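Local coordinates for protein A151R (African swine fever virus Georgia 2007/1, PDB 7CMA) that is a non-structural viral protein, possibly an oxygenase, that binds a zinc ion through one histidine and three cysteines, at residues Glu15-Cys20 against Met78-Ile83; Leu32-Asn37 against Asn150-Asn155; Thr54-Asp57 against Leu61-Lys64; Pro97-Tyr102 against Thr110-Lys115. One frame throughout, in Å; residues are numbered along the deposited sequence.

Contact 1. Residues Glu15-Cys20 against Met78-Ile83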
loop_
_atom_site.group_PDB
_atom_site.type_symbol
_atom_site.label_atom_id
_atom_site.label_comp_id
_atom_site.label_asym_id
_atom_site.label_seq_id
_atom_site.Cartn_x
_atom_site.Cartn_y
_atom_site.Cartn_z
ATOM N N GLU A 15 -6.239 7.563 9.084
ATOM C CA GLU A 15 -7.661 7.160 8.943
ATOM C C GLU A 15 -7.781 5.649 9.184
ATOM O O GLU A 15 -8.735 5.236 9.870
ATOM C CB GLU A 15 -8.205 7.562 7.572
ATOM C CG GLU A 15 -9.704 7.815 7.574
ATOM C CD GLU A 15 -10.165 8.960 8.466
ATOM O OE1 GLU A 15 -9.336 9.842 8.784
ATOM O OE2 GLU A 15 -11.347 8.958 8.854
ATOM N N LYS A 16 -6.814 4.866 8.696
ATOM C CA LYS A 16 -6.869 3.383 8.766
ATOM C C LYS A 16 -6.566 2.933 10.204
ATOM O O LYS A 16 -7.278 2.065 10.699
ATOM C CB LYS A 16 -5.898 2.756 7.762
ATOM C CG LYS A 16 -6.357 2.793 6.310
ATOM C CD LYS A 16 -5.858 1.626 5.477
ATOM C CE LYS A 16 -4.790 2.018 4.478
ATOM N NZ LYS A 16 -3.549 2.474 5.150
ATOM N N LEU A 17 -5.600 3.565 10.871
ATOM C CA LEU A 17 -5.175 3.176 12.244
ATOM C C LEU A 17 -6.269 3.579 13.240
ATOM O O LEU A 17 -6.673 2.718 14.020
ATOM C CB LEU A 17 -3.832 3.831 12.581
ATOM C CG LEU A 17 -3.219 3.422 13.924
ATOM C CD1 LEU A 17 -3.266 1.911 14.121
ATOM C CD2 LEU A 17 -1.788 3.928 14.041
ATOM N N ILE A 18 -6.863 4.763 13.064
ATOM C CA ILE A 18 -8.008 5.229 13.905
ATOM C C ILE A 18 -9.182 4.261 13.728
ATOM O O ILE A 18 -9.813 3.916 14.742
ATOM C CB ILE A 18 -8.409 6.680 13.572
ATOM C CG1 ILE A 18 -7.382 7.681 14.107
ATOM C CG2 ILE A 18 -9.809 6.983 14.080
ATOM C CD1 ILE A 18 -7.713 9.130 13.806
ATOM N N GLU A 19 -9.477 3.858 12.488
ATOM C CA GLU A 19 -10.593 2.917 12.194
ATOM C C GLU A 19 -10.311 1.578 12.890
ATOM O O GLU A 19 -11.210 1.071 13.573
ATOM C CB GLU A 19 -10.772 2.729 10.684
ATOM C CG GLU A 19 -12.062 2.009 10.310
ATOM C CD GLU A 19 -13.329 2.848 10.421
ATOM O OE1 GLU A 19 -13.220 4.045 10.767
ATOM O OE2 GLU A 19 -14.426 2.291 10.202
ATOM N N CYS A 20 -9.080 1.080 12.777
ATOM C CA CYS A 20 -8.632 -0.158 13.464
ATOM C C CYS A 20 -8.840 -0.027 14.980
ATOM O O CYS A 20 -9.474 -0.928 15.574
ATOM C CB CYS A 20 -7.173 -0.454 13.151
ATOM S SG CYS A 20 -6.654 -2.100 13.694
ATOM N N MET A 78 -7.576 10.322 19.885
ATOM C CA MET A 78 -6.691 10.661 21.034
ATOM C C MET A 78 -5.562 9.632 21.129
ATOM O O MET A 78 -4.401 10.041 21.339
ATOM C CB MET A 78 -7.469 10.667 22.355
ATOM C CG MET A 78 -8.366 11.878 22.533
ATOM S SD MET A 78 -9.611 11.632 23.831
ATOM C CE MET A 78 -10.190 13.313 24.055
ATOM N N ILE A 79 -5.883 8.349 20.942
ATOM C CA ILE A 79 -4.889 7.242 21.038
ATOM C C ILE A 79 -3.917 7.326 19.848
ATOM O O ILE A 79 -2.706 7.191 20.084
ATOM C CB ILE A 79 -5.588 5.872 21.139
ATOM C CG1 ILE A 79 -6.388 5.751 22.439
ATOM C CG2 ILE A 79 -4.579 4.743 20.994
ATOM C CD1 ILE A 79 -7.202 4.486 22.547
ATOM N N TYR A 80 -4.410 7.653 18.644
ATOM C CA TYR A 80 -3.537 7.846 17.452
ATOM C C TYR A 80 -2.591 9.034 17.683
ATOM O O TYR A 80 -1.412 8.937 17.327
ATOM C CB TYR A 80 -4.350 8.086 16.178
ATOM C CG TYR A 80 -3.528 8.598 15.021
ATOM C CD1 TYR A 80 -2.788 7.731 14.235
ATOM C CD2 TYR A 80 -3.393 9.959 14.783
ATOM C CE1 TYR A 80 -1.971 8.194 13.216
ATOM C CE2 TYR A 80 -2.615 10.437 13.740
ATOM C CZ TYR A 80 -1.886 9.552 12.967
ATOM O OH TYR A 80 -1.105 10.017 11.948
ATOM N N ASN A 81 -3.109 10.129 18.244
ATOM C CA ASN A 81 -2.321 11.372 18.470
ATOM C C ASN A 81 -1.180 11.073 19.451
ATOM O O ASN A 81 -0.043 11.486 19.161
ATOM C CB ASN A 81 -3.211 12.527 18.932
ATOM C CG ASN A 81 -4.020 13.127 17.800
ATOM O OD1 ASN A 81 -3.675 12.974 16.629
ATOM N ND2 ASN A 81 -5.115 13.786 18.136
ATOM N N TRP A 82 -1.424 10.183 20.418
ATOM C CA TRP A 82 -0.403 9.692 21.384
ATOM C C TRP A 82 0.640 8.838 20.648
ATOM O O TRP A 82 1.843 9.012 20.912
ATOM C CB TRP A 82 -1.076 8.920 22.525
ATOM C CG TRP A 82 -0.128 8.203 23.438
ATOM C CD1 TRP A 82 0.578 8.740 24.475
ATOM C CD2 TRP A 82 0.100 6.782 23.497
ATOM N NE1 TRP A 82 1.291 7.766 25.119
ATOM C CE2 TRP A 82 0.999 6.550 24.559
ATOM C CE3 TRP A 82 -0.316 5.697 22.721
ATOM C CZ2 TRP A 82 1.474 5.275 24.869
ATOM C CZ3 TRP A 82 0.138 4.436 23.039
ATOM C CH2 TRP A 82 1.038 4.233 24.084
ATOM N N ILE A 83 0.191 7.927 19.780
ATOM C CA ILE A 83 1.097 6.996 19.043
ATOM C C ILE A 83 2.037 7.822 18.157
ATOM O O ILE A 83 3.253 7.587 18.216
ATOM C CB ILE A 83 0.301 5.968 18.219
ATOM C CG1 ILE A 83 -0.309 4.876 19.107
ATOM C CG2 ILE A 83 1.177 5.377 17.123
ATOM C CD1 ILE A 83 -1.400 4.071 18.425
#
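L17 and I18 of helix 3-28 pack against Y80 and I83 of helix 72-84. The two short helix segments run at 126° to each other, and their axes come within 9.7 Å. The backbones are nearest at I18 and Y80, whose CA atoms are 6.3 Å apart. The tight part of the contact lies round Y80. Its CG is anti to the backbone N (chi1 167°), which carries the ring out toward the other helix. CG1 of I18 lies 3.7 Å from CB of Y80, at the root of the aromatic side chain, and meets the ring obliquely. L17 comes to the ring edge instead. Its CD2 methyl lies near the ring plane, 3.9 Å from CD1 of Y80. Both side chains cross that of Y80 at about a right angle. The same L17 methyl reaches I83 more loosely, with CD2 at 4.4 Å from CD1 of I83. All four touching residues are buried, and the contact between them is purely apolar. Beyond this apolar patch, E19 is tied to K73 of helix 72-84 by a salt bridge. E15 and K16 lie on the partly exposed side, toward the second subunit. E15 makes a long, weak ion pair with K4 of that subunit, and K16 and E19 pack on its I5. The contact is therefore a helix crossing next to the subunit interface. I18 also rests on A76 and K77 of helix 72-84, L17 on F148 of the C-terminal loop, and W82 on L33 and T35 of strand 30-35.

Contact 2. Residues Leu32-Asn37 against Asn150-Asn155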
loop_
_atom_site.group_PDB
_atom_site.type_symbol
_atom_site.label_atom_id
_atom_site.label_comp_id
_atom_site.label_asym_id
_atom_site.label_seq_id
_atom_site.Cartn_x
_atom_site.Cartn_y
_atom_site.Cartn_z
ATOM N N LEU A 32 -4.859 -1.151 26.544
ATOM C CA LEU A 32 -3.667 -0.772 27.342
ATOM C C LEU A 32 -2.709 0.041 26.464
ATOM O O LEU A 32 -2.482 -0.353 25.304
ATOM C CB LEU A 32 -3.005 -2.049 27.870
ATOM C CG LEU A 32 -3.833 -2.846 28.877
ATOM C CD1 LEU A 32 -3.133 -4.147 29.253
ATOM C CD2 LEU A 32 -4.122 -2.018 30.119
ATOM N N LEU A 33 -2.231 1.172 26.982
ATOM C CA LEU A 33 -1.214 2.024 26.317
ATOM C C LEU A 33 0.165 1.716 26.911
ATOM O O LEU A 33 0.287 1.715 28.154
ATOM C CB LEU A 33 -1.599 3.493 26.517
ATOM C CG LEU A 33 -2.770 3.990 25.665
ATOM C CD1 LEU A 33 -4.100 3.523 26.235
ATOM C CD2 LEU A 33 -2.751 5.507 25.551
ATOM N N LEU A 34 1.123 1.329 26.063
ATOM C CA LEU A 34 2.483 0.921 26.502
ATOM C C LEU A 34 3.529 1.865 25.888
ATOM O O LEU A 34 3.427 2.163 24.677
ATOM C CB LEU A 34 2.723 -0.537 26.099
ATOM C CG LEU A 34 1.893 -1.574 26.858
ATOM C CD1 LEU A 34 0.657 -1.965 26.062
ATOM C CD2 LEU A 34 2.726 -2.807 27.192
ATOM N N THR A 35 4.476 2.334 26.705
ATOM C CA THR A 35 5.671 3.103 26.262
ATOM C C THR A 35 6.939 2.316 26.635
ATOM O O THR A 35 7.046 1.899 27.802
ATOM C CB THR A 35 5.658 4.526 26.840
ATOM O OG1 THR A 35 4.542 5.229 26.295
ATOM C CG2 THR A 35 6.922 5.303 26.529
ATOM N N LYS A 36 7.698 1.884 25.622
ATOM C CA LYS A 36 8.832 0.930 25.763
ATOM C C LYS A 36 8.356 -0.313 26.523
ATOM O O LYS A 36 9.126 -0.842 27.339
ATOM C CB LYS A 36 10.007 1.614 26.469
ATOM C CG LYS A 36 10.599 2.800 25.719
ATOM C CD LYS A 36 11.786 3.428 26.419
ATOM C CE LYS A 36 12.533 4.421 25.550
ATOM N NZ LYS A 36 12.748 3.901 24.178
ATOM N N ASN A 37 7.184 -0.837 26.152
ATOM C CA ASN A 37 6.684 -2.149 26.626
ATOM C C ASN A 37 6.501 -2.085 28.147
ATOM O O ASN A 37 6.655 -3.127 28.807
ATOM C CB ASN A 37 7.617 -3.286 26.204
ATOM C CG ASN A 37 6.891 -4.597 25.999
ATOM O OD1 ASN A 37 5.683 -4.610 25.759
ATOM N ND2 ASN A 37 7.614 -5.699 26.096
ATOM N N ASN A 150 2.130 -0.630 15.737
ATOM C CA ASN A 150 1.780 0.054 17.011
ATOM C C ASN A 150 0.639 -0.688 17.711
ATOM O O ASN A 150 0.280 -0.279 18.829
ATOM C CB ASN A 150 1.411 1.521 16.795
ATOM C CG ASN A 150 2.581 2.341 16.309
ATOM O OD1 ASN A 150 3.563 2.516 17.027
ATOM N ND2 ASN A 150 2.538 2.737 15.047
ATOM N N ILE A 151 0.062 -1.711 17.074
ATOM C CA ILE A 151 -0.941 -2.598 17.733
ATOM C C ILE A 151 -0.262 -3.923 18.081
ATOM O O ILE A 151 0.082 -4.681 17.153
ATOM C CB ILE A 151 -2.198 -2.803 16.869
ATOM C CG1 ILE A 151 -2.665 -1.488 16.239
ATOM C CG2 ILE A 151 -3.296 -3.471 17.692
ATOM C CD1 ILE A 151 -4.158 -1.301 16.236
ATOM N N MET A 152 0.067 -4.096 19.356
ATOM C CA MET A 152 0.860 -5.246 19.858
ATOM C C MET A 152 -0.010 -6.507 19.805
ATOM O O MET A 152 0.555 -7.593 19.565
ATOM C CB MET A 152 1.330 -4.992 21.293
ATOM C CG MET A 152 2.617 -5.708 21.651
ATOM S SD MET A 152 3.063 -5.520 23.410
ATOM C CE MET A 152 1.487 -5.065 24.125
ATOM N N SER A 153 -1.297 -6.369 20.143
ATOM C CA SER A 153 -2.264 -7.487 20.316
ATOM C C SER A 153 -2.446 -8.215 18.989
ATOM O O SER A 153 -2.595 -7.584 17.948
ATOM C CB SER A 153 -3.591 -6.989 20.852
ATOM O OG SER A 153 -3.828 -5.652 20.454
ATOM N N PRO A 154 -2.386 -9.566 18.977
ATOM C CA PRO A 154 -2.721 -10.335 17.780
ATOM C C PRO A 154 -4.118 -9.986 17.236
ATOM O O PRO A 154 -5.017 -9.757 18.034
ATOM C CB PRO A 154 -2.661 -11.792 18.262
ATOM C CG PRO A 154 -1.680 -11.754 19.419
ATOM C CD PRO A 154 -1.923 -10.415 20.084
ATOM N N ASN A 155 -4.228 -9.858 15.911
ATOM C CA ASN A 155 -5.511 -9.724 15.166
ATOM C C ASN A 155 -6.329 -11.012 15.341
ATOM O O ASN A 155 -5.933 -12.035 14.759
ATOM C CB ASN A 155 -5.269 -9.435 13.682
ATOM C CG ASN A 155 -6.536 -9.078 12.934
ATOM O OD1 ASN A 155 -7.597 -8.914 13.536
ATOM N ND2 ASN A 155 -6.435 -8.953 11.622
#
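The flat group of this contact is the amide of N37, in the two-residue turn of the beta hairpin formed by strands 30-35 and 38-46. The amide meets M152 through its oxygen. SD of M152 lies beyond OD1 of N37 at 3.6 Å, tilted out of the amide plane and not over a face. At the other end of the amide, ND2 is hydrogen-bonded to the backbone oxygen of H130. That bond helps fix which way the amide is turned. K36 and N37 both have left-handed helical backbone angles, close to those of a type I' turn. L34 lies on the strand leading into this turn and points toward the C-terminal loop, and M152 reaches back from that loop. Its CG and SD extend away from the backbone, and then the methyl is turned back, almost eclipsed about the CG-SD bond (chi3 20°). The bend brings CE to L34 while the sulfur stays by N37. M152 is thus the loop's link to L34 and N37. It also packs on W93 of strand 90-94, where S153 and P154 add further contacts. CE of M152 touches both branches of L34, at 3.7 Å from CD1 and 4.0 Å from CD2.

Contact 3. Residues Thr54-Asp57 against Leu61-Lys64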
loop_
_atom_site.group_PDB
_atom_site.type_symbol
_atom_site.label_atom_id
_atom_site.label_comp_id
_atom_site.label_asym_id
_atom_site.label_seq_id
_atom_site.Cartn_x
_atom_site.Cartn_y
_atom_site.Cartn_z
ATOM N N THR A 54 -4.447 6.170 34.569
ATOM C CA THR A 54 -2.991 6.412 34.386
ATOM C C THR A 54 -2.227 5.745 35.535
ATOM O O THR A 54 -2.731 5.786 36.675
ATOM C CB THR A 54 -2.708 7.914 34.272
ATOM O OG1 THR A 54 -3.375 8.383 33.099
ATOM C CG2 THR A 54 -1.232 8.238 34.193
ATOM N N PHE A 55 -1.136 5.039 35.213
ATOM C CA PHE A 55 -0.320 4.240 36.164
ATOM C C PHE A 55 1.070 4.877 36.306
ATOM O O PHE A 55 1.500 5.589 35.384
ATOM C CB PHE A 55 -0.216 2.787 35.694
ATOM C CG PHE A 55 -1.536 2.103 35.440
ATOM C CD1 PHE A 55 -2.358 1.719 36.491
ATOM C CD2 PHE A 55 -1.936 1.794 34.149
ATOM C CE1 PHE A 55 -3.553 1.056 36.253
ATOM C CE2 PHE A 55 -3.134 1.135 33.915
ATOM C CZ PHE A 55 -3.940 0.770 34.966
ATOM N N ASN A 56 1.764 4.587 37.412
ATOM C CA ASN A 56 3.197 4.952 37.590
ATOM C C ASN A 56 4.069 3.726 37.284
ATOM O O ASN A 56 3.517 2.711 36.806
ATOM C CB ASN A 56 3.472 5.537 38.982
ATOM C CG ASN A 56 3.278 4.552 40.118
ATOM O OD1 ASN A 56 3.117 3.351 39.899
ATOM N ND2 ASN A 56 3.286 5.057 41.340
ATOM N N ASP A 57 5.392 3.890 37.375
ATOM C CA ASP A 57 6.391 2.847 37.019
ATOM C C ASP A 57 6.230 1.652 37.968
ATOM O O ASP A 57 6.647 0.541 37.585
ATOM C CB ASP A 57 7.812 3.412 37.055
ATOM C CG ASP A 57 8.229 3.928 38.421
ATOM O OD1 ASP A 57 7.505 4.784 38.969
ATOM O OD2 ASP A 57 9.265 3.459 38.933
ATOM N N LEU A 61 -2.235 2.682 40.221
ATOM C CA LEU A 61 -3.273 3.644 39.760
ATOM C C LEU A 61 -3.010 5.008 40.396
ATOM O O LEU A 61 -3.080 5.100 41.630
ATOM C CB LEU A 61 -4.660 3.123 40.143
ATOM C CG LEU A 61 -5.183 1.979 39.281
ATOM C CD1 LEU A 61 -5.186 0.674 40.063
ATOM C CD2 LEU A 61 -6.572 2.295 38.748
ATOM N N ILE A 62 -2.671 6.003 39.576
ATOM C CA ILE A 62 -2.260 7.367 40.025
ATOM C C ILE A 62 -3.360 8.362 39.632
ATOM O O ILE A 62 -3.440 9.433 40.274
ATOM C CB ILE A 62 -0.881 7.741 39.434
ATOM C CG1 ILE A 62 0.128 8.093 40.530
ATOM C CG2 ILE A 62 -1.004 8.855 38.404
ATOM C CD1 ILE A 62 1.418 8.688 40.010
ATOM N N SER A 63 -4.267 7.948 38.737
ATOM C CA SER A 63 -5.377 8.791 38.214
ATOM C C SER A 63 -6.522 7.904 37.705
ATOM O O SER A 63 -6.249 6.780 37.235
ATOM C CB SER A 63 -4.883 9.728 37.137
ATOM O OG SER A 63 -5.453 9.404 35.875
ATOM N N LYS A 64 -7.753 8.415 37.771
ATOM C CA LYS A 64 -8.961 7.800 37.162
ATOM C C LYS A 64 -9.883 8.915 36.662
ATOM O O LYS A 64 -10.352 9.708 37.498
ATOM C CB LYS A 64 -9.678 6.913 38.186
ATOM C CG LYS A 64 -10.941 6.228 37.681
ATOM C CD LYS A 64 -11.916 5.863 38.785
ATOM C CE LYS A 64 -12.702 4.603 38.490
ATOM N NZ LYS A 64 -14.163 4.838 38.568
#
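A classic beta bulge sits next to the loop of the hairpin formed by strands 49-55 and 61-66. I62 and S63 on one strand both face T54 on the other. The carbonyl of T54 receives two backbone bonds. The bond from N of I62 to O of T54 is short and nearly straight, at 2.9 Å and 171°, and lies in the carbonyl plane. The bond from N of S63 to the same oxygen is weak. In return, N of T54 donates to O of S63 at 3.3 Å. T54 and S63 form an antiparallel hydrogen-bonded pair, and F55 and L61 a non-hydrogen-bonded pair. The register shifts by one between them. On one face of the sheet, OG of S63 lies 3.5 Å from CB of T54. On the other face F55 and L61 lie side by side and point the same way. CE1 of F55 touches CG of L61 at 3.6 Å, and N of L61 lies in the ring plane at the edge. CD1 of I62 reaches CB of N56 at 3.9 Å, while OD1 of N56 accepts a hydrogen bond from N of D60 within the loop. The bulge thus fits one added residue, I62, into strand 61-66, an outermost strand of the five-stranded antiparallel sheet, just where the hairpin leaves its loop.

Contact 4. Residues Pro97-Tyr102 against Thr110-Lys115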
loop_
_atom_site.group_PDB
_atom_site.type_symbol
_atom_site.label_atom_id
_atom_site.label_comp_id
_atom_site.label_asym_id
_atom_site.label_seq_id
_atom_site.Cartn_x
_atom_site.Cartn_y
_atom_site.Cartn_z
ATOM N N PRO A 97 -5.911 -8.663 28.984
ATOM C CA PRO A 97 -4.450 -8.635 28.957
ATOM C C PRO A 97 -3.829 -10.036 28.840
ATOM O O PRO A 97 -2.703 -10.140 28.372
ATOM C CB PRO A 97 -4.065 -7.992 30.299
ATOM C CG PRO A 97 -5.288 -7.188 30.692
ATOM C CD PRO A 97 -6.464 -7.983 30.163
ATOM N N ARG A 98 -4.553 -11.068 29.285
ATOM C CA ARG A 98 -3.998 -12.444 29.412
ATOM C C ARG A 98 -4.245 -13.219 28.111
ATOM O O ARG A 98 -5.351 -13.113 27.555
ATOM C CB ARG A 98 -4.598 -13.157 30.629
ATOM C CG ARG A 98 -3.807 -12.956 31.914
ATOM C CD ARG A 98 -4.340 -11.810 32.754
ATOM N NE ARG A 98 -5.507 -12.198 33.536
ATOM C CZ ARG A 98 -6.442 -11.357 33.972
ATOM N NH1 ARG A 98 -7.467 -11.813 34.671
ATOM N NH2 ARG A 98 -6.353 -10.066 33.702
ATOM N N THR A 99 -3.200 -13.872 27.593
ATOM C CA THR A 99 -3.271 -14.755 26.399
ATOM C C THR A 99 -2.675 -16.119 26.753
ATOM O O THR A 99 -1.611 -16.152 27.396
ATOM C CB THR A 99 -2.560 -14.124 25.194
ATOM O OG1 THR A 99 -3.120 -12.833 24.974
ATOM C CG2 THR A 99 -2.690 -14.935 23.925
ATOM N N GLN A 100 -3.364 -17.193 26.377
ATOM C CA GLN A 100 -2.865 -18.580 26.522
ATOM C C GLN A 100 -1.851 -18.855 25.408
ATOM O O GLN A 100 -2.169 -18.567 24.240
ATOM C CB GLN A 100 -4.040 -19.560 26.490
ATOM C CG GLN A 100 -5.085 -19.286 27.565
ATOM C CD GLN A 100 -4.648 -19.762 28.931
ATOM O OE1 GLN A 100 -3.769 -20.612 29.063
ATOM N NE2 GLN A 100 -5.300 -19.247 29.959
ATOM N N ILE A 101 -0.613 -19.182 25.783
ATOM C CA ILE A 101 0.510 -19.405 24.828
ATOM C C ILE A 101 1.191 -20.733 25.168
ATOM O O ILE A 101 1.075 -21.180 26.322
ATOM C CB ILE A 101 1.504 -18.227 24.856
ATOM C CG1 ILE A 101 2.308 -18.183 26.158
ATOM C CG2 ILE A 101 0.784 -16.916 24.596
ATOM C CD1 ILE A 101 3.680 -17.552 26.007
ATOM N N TYR A 102 1.777 -21.379 24.162
ATOM C CA TYR A 102 2.508 -22.659 24.312
ATOM C C TYR A 102 3.739 -22.633 23.409
ATOM O O TYR A 102 3.610 -22.244 22.228
ATOM C CB TYR A 102 1.595 -23.841 23.976
ATOM C CG TYR A 102 2.233 -25.195 24.162
ATOM C CD1 TYR A 102 2.561 -25.662 25.423
ATOM C CD2 TYR A 102 2.581 -25.973 23.072
ATOM C CE1 TYR A 102 3.169 -26.895 25.602
ATOM C CE2 TYR A 102 3.192 -27.207 23.232
ATOM C CZ TYR A 102 3.478 -27.674 24.501
ATOM O OH TYR A 102 4.076 -28.893 24.660
ATOM N N THR A 110 -0.472 -19.403 19.621
ATOM C CA THR A 110 -1.769 -18.961 20.196
ATOM C C THR A 110 -2.868 -19.951 19.785
ATOM O O THR A 110 -3.939 -19.937 20.429
ATOM C CB THR A 110 -2.116 -17.538 19.737
ATOM O OG1 THR A 110 -1.988 -17.515 18.317
ATOM C CG2 THR A 110 -1.223 -16.480 20.350
ATOM N N ASN A 111 -2.686 -20.616 18.643
ATOM C CA ASN A 111 -3.690 -21.528 18.029
ATOM C C ASN A 111 -4.875 -20.706 17.499
ATOM O O ASN A 111 -5.973 -21.267 17.415
ATOM C CB ASN A 111 -4.171 -22.590 19.027
ATOM C CG ASN A 111 -3.498 -23.933 18.836
ATOM O OD1 ASN A 111 -2.313 -23.992 18.524
ATOM N ND2 ASN A 111 -4.245 -25.015 19.009
ATOM N N TYR A 112 -4.677 -19.404 17.248
ATOM C CA TYR A 112 -5.760 -18.490 16.784
ATOM C C TYR A 112 -6.177 -18.861 15.355
ATOM O O TYR A 112 -7.377 -19.037 15.132
ATOM C CB TYR A 112 -5.328 -17.020 16.861
ATOM C CG TYR A 112 -5.403 -16.407 18.239
ATOM C CD1 TYR A 112 -6.246 -16.920 19.209
ATOM C CD2 TYR A 112 -4.602 -15.329 18.585
ATOM C CE1 TYR A 112 -6.295 -16.380 20.484
ATOM C CE2 TYR A 112 -4.668 -14.754 19.843
ATOM C CZ TYR A 112 -5.507 -15.289 20.800
ATOM O OH TYR A 112 -5.556 -14.743 22.047
ATOM N N ASN A 113 -5.231 -18.864 14.407
ATOM C CA ASN A 113 -5.542 -18.962 12.952
ATOM C C ASN A 113 -5.255 -20.381 12.441
ATOM O O ASN A 113 -5.406 -20.600 11.235
ATOM C CB ASN A 113 -4.767 -17.939 12.121
ATOM C CG ASN A 113 -4.886 -16.529 12.655
ATOM O OD1 ASN A 113 -3.885 -15.834 12.797
ATOM N ND2 ASN A 113 -6.096 -16.116 12.991
ATOM N N HIS A 114 -4.836 -21.284 13.324
ATOM C CA HIS A 114 -4.538 -22.695 12.952
ATOM C C HIS A 114 -4.335 -23.477 14.245
ATOM O O HIS A 114 -3.697 -22.950 15.151
ATOM C CB HIS A 114 -3.296 -22.799 12.059
ATOM C CG HIS A 114 -3.006 -24.171 11.559
ATOM N ND1 HIS A 114 -3.494 -24.631 10.357
ATOM C CD2 HIS A 114 -2.270 -25.174 12.080
ATOM C CE1 HIS A 114 -3.079 -25.864 10.162
ATOM N NE2 HIS A 114 -2.328 -26.220 11.206
ATOM N N LYS A 115 -4.862 -24.696 14.303
ATOM C CA LYS A 115 -4.705 -25.519 15.520
ATOM C C LYS A 115 -3.335 -26.190 15.474
ATOM O O LYS A 115 -3.265 -27.376 15.116
ATOM C CB LYS A 115 -5.863 -26.500 15.709
ATOM C CG LYS A 115 -6.556 -26.996 14.449
ATOM C CD LYS A 115 -7.239 -28.325 14.684
ATOM C CE LYS A 115 -6.676 -29.068 15.879
ATOM N NZ LYS A 115 -7.648 -29.152 16.994
#
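T110, T99 and Y112 carry most of this contact. T99 lies on strand 99-104 and points toward the loop that holds the other two. Its CG2, anti to the backbone N, is the atom that does the touching. It lies 3.4 Å from OH of Y112 and 4.2 Å from CG2 of T110, so one methyl meets both loop residues. T110 and Y112 also pack on each other. CB of T110 stands 3.5 Å above one face of the Y112 ring, offset toward its rim. N of Y112 makes a weak hydrogen bond to OG1 of T110 at 3.5 Å. T110 thus lies against one face of the ring and gives its methyl to T99. Its OG1 is turned the other way (chi1 51°) and is also hydrogen-bonded to OG1 of T143. The place is next to the zinc site. H109, just before T110, binds the metal with C116, C139 and C142, and the T110 side chain is about 6 Å from the zinc. T99 is joined to the loop by van der Waals packing of methyl groups and a phenol oxygen. The chemistry is therefore divided at T110: its methyl serves the strand, while its hydroxyl turns from T99 toward T143, beside the zinc site.

How the contacts relate
Contacts 1 and 2 are buried, contact 4 is partly buried and contact 3 lies on the surface. Contacts 1 and 2 touch: W82 and I83 of the first meet L34, T35 and N150 of the second, so helices, sheet and C-terminal loop share one core. Contacts 2 and 3 both reach the five-stranded sheet, one on an inner strand and one at its outer edge. Contact 4 belongs to the three-stranded sheet beside the zinc and meets contact 2 through P154 on Y112 and L32 on P97. In contact 3 backbone hydrogen bonds join the two segments, whereas the other three rely on side-chain packing.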